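PDB 3TQA: dihydrofolate reductase, which probably catalyses the NADPH-dependent reduction of 7,8-dihydrofolate to tetrahydrofolate, a reaction needed for de novo glycine and purine synthesis and for DNA precursors. Local coordinates for residues 4-9 with 92-97; 109-114 with 155-160. All coordinates share one frame; numbering follows the deposited sequence.

In the fold
Strand 2-10, the first of the chain, lies inside the eight-stranded mixed sheet. Contact 1 joins it to strand 92-97 and so closes a long loop holding the helices 26-36, 45-51 and 80-86 and the parallel strands 40-44, 59-63 and 74-77. The chain then runs through helix 99-105 into strand 111-117, which pairs with the other edge of strand 2-10. Contact 2 closes a later, helix-free loop by bringing back strand 153-159 antiparallel to strand 111-117. The two closures follow in series and neither nest nor cross. Their centres lie about 9 Å apart, bridged by probable hydrogen bonds from Ile113 N to Leu5 O and from Leu5 N to Lys111 O.

Contact 1 (4-9 with 92-97); sequences TLIAAM and EVIIIG. With NDP (NADPH dihydro-nicotinamide-adenine-dinucleotide phosphate), chain B.
Thr4 and Leu5 pair in parallel with Ile94 and Ile95, the segment axes crossing at -34°, through three nearly straight backbone hydrogen bonds: Thr4 N to Val93 O, Ile95 N to Thr4 O (2.6 Å) and Ile6 N to Ile95 O. Beyond Ile6 the strands part, and the nicotinamide of NADPH occupies the split: Ala8 N donates to its O7N (2.8 Å, 174° at the hydrogen), while N7N returns a weak bond to Ala8 O. This split between two central parallel strands is the dihydrofolate reductase site for the nicotinamide. Among the side chains, Thr4 OG1 donates to Glu92 OE2 (3.1 Å), meeting the carboxylate on its anti side, 31° out of plane. The extended Glu92 chain brings that oxygen across. Ile6 places CG2 between its own backbone N and carbonyl carbon, where the methyl touches Ile94 CG2 (3.4 Å, tight) and Ile96 CG2 (3.5 Å). Leu5 and Ile95 lie alongside each other, pointing the same way, with Leu5 CD1 at 3.8 Å from Ile95 CG1. Helix 99-105 covers the Leu5 and Ile95 face through Phe102 and Ile101; helix 26-36 packs Phe32 against Ile6 and Ile96, and strand 111-117 flanks strand 2-10.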
ATOM      1  N   THR A   4       0.732  -6.654  -6.278  1.00 51.50           N
ATOM      2  CA  THR A   4      -0.345  -5.678  -6.144  1.00 51.60           C
ATOM      3  C   THR A   4       0.066  -4.536  -5.218  1.00 49.30           C
ATOM      4  O   THR A   4       0.631  -4.765  -4.150  1.00 47.87           O
ATOM      5  CB  THR A   4      -1.625  -6.336  -5.595  1.00 53.24           C
ATOM      6  OG1 THR A   4      -2.074  -7.346  -6.507  1.00 56.45           O
ATOM      7  CG2 THR A   4      -2.731  -5.304  -5.404  1.00 53.74           C
ATOM      8  N   LEU A   5      -0.221  -3.308  -5.638  1.00 49.76           N
ATOM      9  CA  LEU A   5       0.019  -2.127  -4.817  1.00 48.54           C
ATOM     10  C   LEU A   5      -1.318  -1.637  -4.269  1.00 49.63           C
ATOM     11  O   LEU A   5      -2.240  -1.361  -5.037  1.00 51.65           O
ATOM     12  CB  LEU A   5       0.692  -1.021  -5.635  1.00 49.31           C
ATOM     13  CG  LEU A   5       2.205  -1.116  -5.876  1.00 48.77           C
ATOM     14  CD1 LEU A   5       2.632  -2.512  -6.282  1.00 48.86           C
ATOM     15  CD2 LEU A   5       2.637  -0.102  -6.928  1.00 50.55           C
ATOM     16  N   ILE A   6      -1.422  -1.549  -2.946  1.00 48.76           N
ATOM     17  CA  ILE A   6      -2.620  -1.029  -2.295  1.00 50.37           C
ATOM     18  C   ILE A   6      -2.260   0.228  -1.504  1.00 50.07           C
ATOM     19  O   ILE A   6      -1.335   0.218  -0.688  1.00 48.77           O
ATOM     20  CB  ILE A   6      -3.289  -2.088  -1.378  1.00 51.06           C
ATOM     21  CG1 ILE A   6      -4.636  -1.579  -0.856  1.00 53.67           C
ATOM     22  CG2 ILE A   6      -2.380  -2.465  -0.211  1.00 49.62           C
ATOM     23  CD1 ILE A   6      -5.482  -2.655  -0.203  1.00 55.87           C
ATOM     24  N   ALA A   7      -2.989   1.311  -1.759  1.00 52.01           N
ATOM     25  CA  ALA A   7      -2.706   2.593  -1.125  1.00 52.62           C
ATOM     26  C   ALA A   7      -3.921   3.514  -1.153  1.00 55.63           C
ATOM     27  O   ALA A   7      -4.702   3.492  -2.105  1.00 57.40           O
ATOM     28  CB  ALA A   7      -1.526   3.265  -1.812  1.00 52.22           C
ATOM     29  N   ALA A   8      -4.072   4.311  -0.099  1.00 56.79           N
ATOM     30  CA  ALA A   8      -5.085   5.358  -0.045  1.00 60.32           C
ATOM     31  C   ALA A   8      -4.418   6.703  -0.298  1.00 61.87           C
ATOM     32  O   ALA A   8      -3.429   7.042   0.352  1.00 61.03           O
ATOM     33  CB  ALA A   8      -5.782   5.357   1.307  1.00 61.85           C
ATOM     34  N   MET A   9      -4.954   7.460  -1.253  1.00 64.80           N
ATOM     35  CA  MET A   9      -4.410   8.771  -1.601  1.00 67.45           C
ATOM     36  C   MET A   9      -5.521   9.784  -1.862  1.00 72.43           C
ATOM     37  O   MET A   9      -6.691   9.419  -1.981  1.00 73.60           O
ATOM     38  CB  MET A   9      -3.509   8.658  -2.831  1.00 66.49           C
ATOM     39  CG  MET A   9      -4.248   8.331  -4.126  1.00 67.69           C
ATOM     40  SD  MET A   9      -3.133   7.856  -5.458  1.00 66.29           S
ATOM     41  CE  MET A   9      -2.622   6.233  -4.899  1.00 61.66           C
ATOM     42  N   GLU A  92      -0.139 -14.227  -4.853  1.00 70.42           N
ATOM     43  CA  GLU A  92      -0.281 -12.775  -4.808  1.00 66.30           C
ATOM     44  C   GLU A  92       0.550 -12.166  -3.680  1.00 62.45           C
ATOM     45  O   GLU A  92       0.620 -12.716  -2.581  1.00 63.13           O
ATOM     46  CB  GLU A  92      -1.755 -12.398  -4.642  1.00 67.61           C
ATOM     47  CG  GLU A  92      -2.034 -10.896  -4.703  1.00 64.61           C
ATOM     48  CD  GLU A  92      -3.514 -10.567  -4.848  1.00 67.16           C
ATOM     49  OE1 GLU A  92      -4.344 -11.503  -4.873  1.00 71.63           O
ATOM     50  OE2 GLU A  92      -3.845  -9.366  -4.942  1.00 65.22           O
ATOM     51  N   VAL A  93       1.183 -11.030  -3.969  1.00 59.13           N
ATOM     52  CA  VAL A  93       1.939 -10.273  -2.974  1.00 55.92           C
ATOM     53  C   VAL A  93       1.421  -8.841  -2.960  1.00 53.74           C
ATOM     54  O   VAL A  93       1.284  -8.217  -4.014  1.00 53.73           O
ATOM     55  CB  VAL A  93       3.449 -10.275  -3.284  1.00 55.07           C
ATOM     56  CG1 VAL A  93       4.213  -9.457  -2.252  1.00 52.40           C
ATOM     57  CG2 VAL A  93       3.974 -11.702  -3.331  1.00 57.75           C
ATOM     58  N   ILE A  94       1.129  -8.332  -1.766  1.00 52.54           N
ATOM     59  CA  ILE A  94       0.538  -7.006  -1.609  1.00 51.22           C
ATOM     60  C   ILE A  94       1.560  -6.024  -1.047  1.00 49.11           C
ATOM     61  O   ILE A  94       2.071  -6.215   0.055  1.00 48.75           O
ATOM     62  CB  ILE A  94      -0.697  -7.055  -0.688  1.00 52.60           C
ATOM     63  CG1 ILE A  94      -1.769  -7.965  -1.295  1.00 55.50           C
ATOM     64  CG2 ILE A  94      -1.263  -5.658  -0.470  1.00 51.76           C
ATOM     65  CD1 ILE A  94      -3.027  -8.064  -0.466  1.00 58.07           C
ATOM     66  N   ILE A  95       1.855  -4.978  -1.819  1.00 48.48           N
ATOM     67  CA  ILE A  95       2.763  -3.916  -1.396  1.00 47.34           C
ATOM     68  C   ILE A  95       1.929  -2.783  -0.812  1.00 47.54           C
ATOM     69  O   ILE A  95       1.064  -2.236  -1.499  1.00 48.23           O
ATOM     70  CB  ILE A  95       3.590  -3.358  -2.576  1.00 47.61           C
ATOM     71  CG1 ILE A  95       4.231  -4.489  -3.394  1.00 48.42           C
ATOM     72  CG2 ILE A  95       4.653  -2.396  -2.067  1.00 47.08           C
ATOM     73  CD1 ILE A  95       5.082  -5.437  -2.588  1.00 48.27           C
ATOM     74  N   ILE A  96       2.188  -2.427   0.445  1.00 47.42           N
ATOM     75  CA  ILE A  96       1.366  -1.433   1.141  1.00 48.29           C
ATOM     76  C   ILE A  96       2.069  -0.097   1.381  1.00 48.77           C
ATOM     77  O   ILE A  96       1.481   0.792   1.982  1.00 49.87           O
ATOM     78  CB  ILE A  96       0.806  -1.979   2.483  1.00 49.09           C
ATOM     79  CG1 ILE A  96       1.921  -2.232   3.502  1.00 48.86           C
ATOM     80  CG2 ILE A  96       0.009  -3.256   2.244  1.00 49.83           C
ATOM     81  CD1 ILE A  96       1.406  -2.493   4.902  1.00 50.16           C
ATOM     82  N   GLY A  97       3.307   0.051   0.915  1.00 48.64           N
ATOM     83  CA  GLY A  97       4.019   1.328   1.027  1.00 50.08           C
ATOM     84  C   GLY A  97       5.340   1.202   1.763  1.00 50.53           C
ATOM     85  O   GLY A  97       5.743   0.097   2.115  1.00 49.93           O
TER
HETATM   86  PA  NDP B1001       8.622   3.921   3.770  1.00 60.46           P
HETATM   87  O1A NDP B1001       8.788   3.824   2.274  1.00 60.71           O
HETATM   88  O2A NDP B1001       7.447   3.266   4.448  1.00 60.64           O
HETATM   89  O5B NDP B1001       9.935   3.308   4.448  1.00 59.66           O
HETATM   90  C5B NDP B1001      11.218   3.878   4.207  1.00 58.82           C
HETATM   91  C4B NDP B1001      12.229   2.950   4.855  1.00 58.12           C
HETATM   92  O4B NDP B1001      12.029   1.618   4.370  1.00 57.86           O
HETATM   93  C3B NDP B1001      13.677   3.297   4.554  1.00 57.81           C
HETATM   94  O3B NDP B1001      14.204   4.236   5.494  1.00 57.87           O
HETATM   95  C2B NDP B1001      14.333   1.940   4.637  1.00 57.42           C
HETATM   96  O2B NDP B1001      14.503   1.542   5.994  1.00 57.15           O
HETATM   97  C1B NDP B1001      13.284   1.009   4.058  1.00 57.28           C
HETATM   98  N9A NDP B1001      13.413   0.810   2.592  1.00 56.77           N
HETATM   99  C8A NDP B1001      12.667   1.397   1.634  1.00 56.83           C
HETATM  100  N7A NDP B1001      13.050   0.976   0.398  1.00 56.81           N
HETATM  101  C5A NDP B1001      14.051   0.096   0.558  1.00 56.53           C
HETATM  102  C6A NDP B1001      14.910  -0.724  -0.327  1.00 56.69           C
HETATM  103  N6A NDP B1001      14.767  -0.688  -1.672  1.00 57.28           N
HETATM  104  N1A NDP B1001      15.843  -1.514   0.250  1.00 56.41           N
HETATM  105  C2A NDP B1001      16.004  -1.568   1.588  1.00 56.59           C
HETATM  106  N3A NDP B1001      15.256  -0.845   2.447  1.00 56.45           N
HETATM  107  C4A NDP B1001      14.284  -0.012   2.006  1.00 56.45           C
HETATM  108  O3  NDP B1001       8.725   5.463   4.241  1.00 61.90           O
HETATM  109  PN  NDP B1001       7.864   6.661   3.595  1.00 63.04           P
HETATM  110  O1N NDP B1001       8.078   6.685   2.099  1.00 62.80           O
HETATM  111  O2N NDP B1001       8.155   7.902   4.404  1.00 63.70           O
HETATM  112  O5D NDP B1001       6.345   6.217   3.890  1.00 64.22           O
HETATM  113  C5D NDP B1001       5.734   6.395   5.169  1.00 65.08           C
HETATM  114  C4D NDP B1001       4.619   7.426   5.041  1.00 65.86           C
HETATM  115  O4D NDP B1001       3.693   7.003   4.033  1.00 66.29           O
HETATM  116  C3D NDP B1001       3.829   7.591   6.331  1.00 66.29           C
HETATM  117  O3D NDP B1001       3.526   8.971   6.548  1.00 66.67           O
HETATM  118  C2D NDP B1001       2.553   6.806   6.100  1.00 66.53           C
HETATM  119  O2D NDP B1001       1.438   7.388   6.786  1.00 66.98           O
HETATM  120  C1D NDP B1001       2.380   6.862   4.588  1.00 66.49           C
HETATM  121  N1N NDP B1001       1.709   5.664   4.069  1.00 66.59           N
HETATM  122  C2N NDP B1001       0.477   5.807   3.548  1.00 66.87           C
HETATM  123  C3N NDP B1001      -0.233   4.728   3.034  1.00 66.97           C
HETATM  124  C7N NDP B1001      -1.608   4.910   2.459  1.00 67.26           C
HETATM  125  O7N NDP B1001      -2.207   3.942   2.014  1.00 67.43           O
HETATM  126  N7N NDP B1001      -2.147   6.131   2.444  1.00 67.08           N
HETATM  127  C4N NDP B1001       0.425   3.378   3.077  1.00 66.86           C
HETATM  128  C5N NDP B1001       1.759   3.310   3.656  1.00 66.64           C
HETATM  129  C6N NDP B1001       2.345   4.478   4.128  1.00 66.65           C
HETATM  130  P2B NDP B1001      15.824   1.798   6.867  1.00 56.67           P
HETATM  131  O1X NDP B1001      15.868   3.299   7.002  1.00 57.28           O
HETATM  132  O2X NDP B1001      15.527   1.078   8.159  1.00 56.96           O
HETATM  133  O3X NDP B1001      16.936   1.188   6.048  1.00 56.59           O

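Contact 2 (109-114 with 155-160); sequences ADKMIL and FLELRR
Met112 and Leu158 form a hydrogen-bonded pair at the middle of this antiparallel contact, Met112 N donating to Leu158 O and Leu158 N to Met112 O, each at 2.8 Å. A second such pair, Leu114 with Leu156, repeats the exchange. Between and beside them lie the non-hydrogen-bonded pairs Ile113 with Glu157 and Lys111 with Arg159. The face carrying Met112, Leu114, Leu156 and Leu158 is buried: Leu114 CD1 comes to 4.3 Å from Leu158 CD1, and Met112 CB lies equally far from Leu158 CB. Trp135 and Ile137 pack on Leu158, while Trp130 covers Leu114. Strand 153-159 is the reversed strand of the dihydrofolate reductase sheet: the strands from 74-77 through 111-117 run parallel to one another, and 153-159 lies antiparallel between 111-117 and 136-143; the 171° between the two segment axes is direct evidence for the reversal. On the other face Ile113 is buried against helix 26-36, but Lys111, Glu157 and Arg159 make a looser, partly exposed side. There the extended Lys111 chain, with CG anti to the backbone N, crosses the Glu157 chain, so that Lys111 CE touches Glu157 OE2 and NZ makes a long salt bridge to the same oxygen (3.5 Å). Toward the C terminus, Arg159 bends at chi2 (71°) to bring NH1 within 3.4 Å of Asp110 O, a weak bond, with Asp110 CB over one face of the guanidinium. Asp110 OD2 instead accepts from Ile3 N. The last modelled residue is held more firmly: Arg160 N donates to Asp110 O (2.9 Å), and Arg160 NE reaches Ala109 O (2.8 Å), which lies at the guanidinium edge, only 4° from its plane, while Arg160 NH1 forms a salt bridge with Glu134.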
ATOM      1  N   ALA A 109       4.745  -3.820 -10.815  1.00 58.29           N
ATOM      2  CA  ALA A 109       3.366  -4.022 -10.369  1.00 57.15           C
ATOM      3  C   ALA A 109       2.469  -4.568 -11.480  1.00 60.28           C
ATOM      4  O   ALA A 109       2.485  -4.069 -12.604  1.00 63.16           O
ATOM      5  CB  ALA A 109       2.790  -2.720  -9.835  1.00 55.99           C
ATOM      6  N   ASP A 110       1.695  -5.599 -11.145  1.00 60.38           N
ATOM      7  CA  ASP A 110       0.679  -6.157 -12.042  1.00 63.91           C
ATOM      8  C   ASP A 110      -0.661  -5.460 -11.837  1.00 64.19           C
ATOM      9  O   ASP A 110      -1.395  -5.214 -12.794  1.00 67.59           O
ATOM     10  CB  ASP A 110       0.488  -7.651 -11.772  1.00 64.95           C
ATOM     11  CG  ASP A 110       1.734  -8.458 -12.045  1.00 65.74           C
ATOM     12  OD1 ASP A 110       1.975  -8.792 -13.220  1.00 69.51           O
ATOM     13  OD2 ASP A 110       2.460  -8.776 -11.082  1.00 63.71           O
ATOM     14  N   LYS A 111      -0.970  -5.152 -10.580  1.00 61.22           N
ATOM     15  CA  LYS A 111      -2.289  -4.671 -10.184  1.00 61.84           C
ATOM     16  C   LYS A 111      -2.164  -3.501  -9.208  1.00 58.87           C
ATOM     17  O   LYS A 111      -1.174  -3.394  -8.481  1.00 56.01           O
ATOM     18  CB  LYS A 111      -3.055  -5.822  -9.526  1.00 62.70           C
ATOM     19  CG  LYS A 111      -4.518  -5.547  -9.219  1.00 65.12           C
ATOM     20  CD  LYS A 111      -5.201  -6.803  -8.684  1.00 67.56           C
ATOM     21  CE  LYS A 111      -6.688  -6.583  -8.451  1.00 70.95           C
ATOM     22  NZ  LYS A 111      -7.383  -7.826  -8.005  1.00 74.24           N
ATOM     23  N   MET A 112      -3.167  -2.627  -9.205  1.00 60.15           N
ATOM     24  CA  MET A 112      -3.252  -1.540  -8.227  1.00 58.33           C
ATOM     25  C   MET A 112      -4.679  -1.419  -7.693  1.00 59.87           C
ATOM     26  O   MET A 112      -5.628  -1.323  -8.469  1.00 63.23           O
ATOM     27  CB  MET A 112      -2.813  -0.208  -8.845  1.00 59.33           C
ATOM     28  CG  MET A 112      -1.310  -0.078  -9.052  1.00 58.18           C
ATOM     29  SD  MET A 112      -0.744   1.630  -9.232  1.00 59.82           S
ATOM     30  CE  MET A 112      -1.500   2.080 -10.791  1.00 64.22           C
ATOM     31  N   ILE A 113      -4.815  -1.440  -6.369  1.00 57.90           N
ATOM     32  CA  ILE A 113      -6.092  -1.199  -5.700  1.00 59.77           C
ATOM     33  C   ILE A 113      -5.975   0.120  -4.941  1.00 58.81           C
ATOM     34  O   ILE A 113      -5.466   0.160  -3.820  1.00 56.52           O
ATOM     35  CB  ILE A 113      -6.459  -2.341  -4.725  1.00 59.66           C
ATOM     36  CG1 ILE A 113      -6.524  -3.678  -5.468  1.00 61.35           C
ATOM     37  CG2 ILE A 113      -7.796  -2.055  -4.046  1.00 62.48           C
ATOM     38  CD1 ILE A 113      -6.935  -4.849  -4.596  1.00 62.65           C
ATOM     39  N   LEU A 114      -6.439   1.198  -5.568  1.00 61.13           N
ATOM     40  CA  LEU A 114      -6.242   2.544  -5.043  1.00 61.25           C
ATOM     41  C   LEU A 114      -7.539   3.149  -4.521  1.00 64.41           C
ATOM     42  O   LEU A 114      -8.582   3.063  -5.171  1.00 67.67           O
ATOM     43  CB  LEU A 114      -5.662   3.453  -6.127  1.00 62.47           C
ATOM     44  CG  LEU A 114      -4.366   2.982  -6.787  1.00 60.49           C
ATOM     45  CD1 LEU A 114      -3.944   3.972  -7.860  1.00 63.24           C
ATOM     46  CD2 LEU A 114      -3.256   2.787  -5.759  1.00 56.87           C
ATOM     47  N   PHE A 155     -13.188   3.497  -4.945  1.00 87.23           N
ATOM     48  CA  PHE A 155     -12.330   2.315  -4.995  1.00 83.08           C
ATOM     49  C   PHE A 155     -11.976   1.996  -6.444  1.00 83.44           C
ATOM     50  O   PHE A 155     -12.784   1.425  -7.179  1.00 87.09           O
ATOM     51  CB  PHE A 155     -13.013   1.110  -4.345  1.00 84.32           C
ATOM     52  CG  PHE A 155     -13.267   1.276  -2.872  1.00 84.25           C
ATOM     53  CD1 PHE A 155     -12.231   1.603  -2.005  1.00 80.11           C
ATOM     54  CD2 PHE A 155     -14.539   1.087  -2.348  1.00 89.07           C
ATOM     55  CE1 PHE A 155     -12.461   1.753  -0.646  1.00 80.80           C
ATOM     56  CE2 PHE A 155     -14.776   1.232  -0.988  1.00 89.84           C
ATOM     57  CZ  PHE A 155     -13.736   1.565  -0.136  1.00 85.55           C
ATOM     58  N   LEU A 156     -10.761   2.372  -6.841  1.00 80.31           N
ATOM     59  CA  LEU A 156     -10.280   2.180  -8.206  1.00 80.96           C
ATOM     60  C   LEU A 156      -9.352   0.969  -8.272  1.00 77.57           C
ATOM     61  O   LEU A 156      -8.356   0.904  -7.549  1.00 73.42           O
ATOM     62  CB  LEU A 156      -9.536   3.436  -8.674  1.00 80.85           C
ATOM     63  CG  LEU A 156      -9.313   3.588 -10.179  1.00 83.65           C
ATOM     64  CD1 LEU A 156     -10.620   3.909 -10.885  1.00 89.56           C
ATOM     65  CD2 LEU A 156      -8.277   4.668 -10.457  1.00 83.22           C
ATOM     66  N   GLU A 157      -9.690   0.013  -9.136  1.00 80.03           N
ATOM     67  CA  GLU A 157      -8.879  -1.186  -9.335  1.00 78.00           C
ATOM     68  C   GLU A 157      -8.310  -1.200 -10.754  1.00 79.54           C
ATOM     69  O   GLU A 157      -9.064  -1.216 -11.728  1.00 84.09           O
ATOM     70  CB  GLU A 157      -9.723  -2.439  -9.095  1.00 80.38           C
ATOM     71  CG  GLU A 157      -8.929  -3.739  -9.066  1.00 78.89           C
ATOM     72  CD  GLU A 157      -9.819  -4.958  -8.922  1.00 83.08           C
ATOM     73  OE1 GLU A 157     -10.599  -5.011  -7.947  1.00 84.36           O
ATOM     74  OE2 GLU A 157      -9.738  -5.865  -9.779  1.00 85.88           O
ATOM     75  N   LEU A 158      -6.980  -1.196 -10.861  1.00 76.43           N
ATOM     76  CA  LEU A 158      -6.300  -1.172 -12.157  1.00 78.19           C
ATOM     77  C   LEU A 158      -5.473  -2.433 -12.384  1.00 77.07           C
ATOM     78  O   LEU A 158      -4.880  -2.976 -11.452  1.00 73.41           O
ATOM     79  CB  LEU A 158      -5.391   0.055 -12.272  1.00 76.97           C
ATOM     80  CG  LEU A 158      -6.073   1.427 -12.224  1.00 79.21           C
ATOM     81  CD1 LEU A 158      -6.294   1.869 -10.788  1.00 76.34           C
ATOM     82  CD2 LEU A 158      -5.252   2.466 -12.975  1.00 80.76           C
ATOM     83  N   ARG A 159      -5.446  -2.887 -13.633  1.00 80.86           N
ATOM     84  CA  ARG A 159      -4.612  -4.007 -14.057  1.00 80.99           C
ATOM     85  C   ARG A 159      -3.716  -3.507 -15.184  1.00 82.75           C
ATOM     86  O   ARG A 159      -4.173  -2.768 -16.057  1.00 86.54           O
ATOM     87  CB  ARG A 159      -5.494  -5.164 -14.539  1.00 85.27           C
ATOM     88  CG  ARG A 159      -4.748  -6.444 -14.926  1.00 86.73           C
ATOM     89  CD  ARG A 159      -4.173  -7.167 -13.711  1.00 83.32           C
ATOM     90  NE  ARG A 159      -3.679  -8.505 -14.050  1.00 86.09           N
ATOM     91  CZ  ARG A 159      -2.522  -8.768 -14.660  1.00 86.76           C
ATOM     92  NH1 ARG A 159      -1.694  -7.788 -15.021  1.00 85.40           N
ATOM     93  NH2 ARG A 159      -2.187 -10.029 -14.916  1.00 89.38           N
ATOM     94  N   ARG A 160      -2.441  -3.893 -15.161  1.00 80.70           N
ATOM     95  CA  ARG A 160      -1.491  -3.442 -16.180  1.00 82.86           C
ATOM     96  C   ARG A 160      -1.725  -4.159 -17.510  1.00 88.34           C
ATOM     97  O   ARG A 160      -2.002  -5.357 -17.543  1.00 89.46           O
ATOM     98  CB  ARG A 160      -0.050  -3.659 -15.712  1.00 79.70           C
ATOM     99  CG  ARG A 160       0.986  -2.976 -16.597  1.00 82.15           C
ATOM    100  CD  ARG A 160       2.397  -3.385 -16.231  1.00 80.11           C
ATOM    101  NE  ARG A 160       2.873  -2.731 -15.011  1.00 75.68           N
ATOM    102  CZ  ARG A 160       3.408  -1.512 -14.952  1.00 75.74           C
ATOM    103  NH1 ARG A 160       3.539  -0.760 -16.041  1.00 80.01           N
ATOM    104  NH2 ARG A 160       3.813  -1.034 -13.782  1.00 72.45           N
TER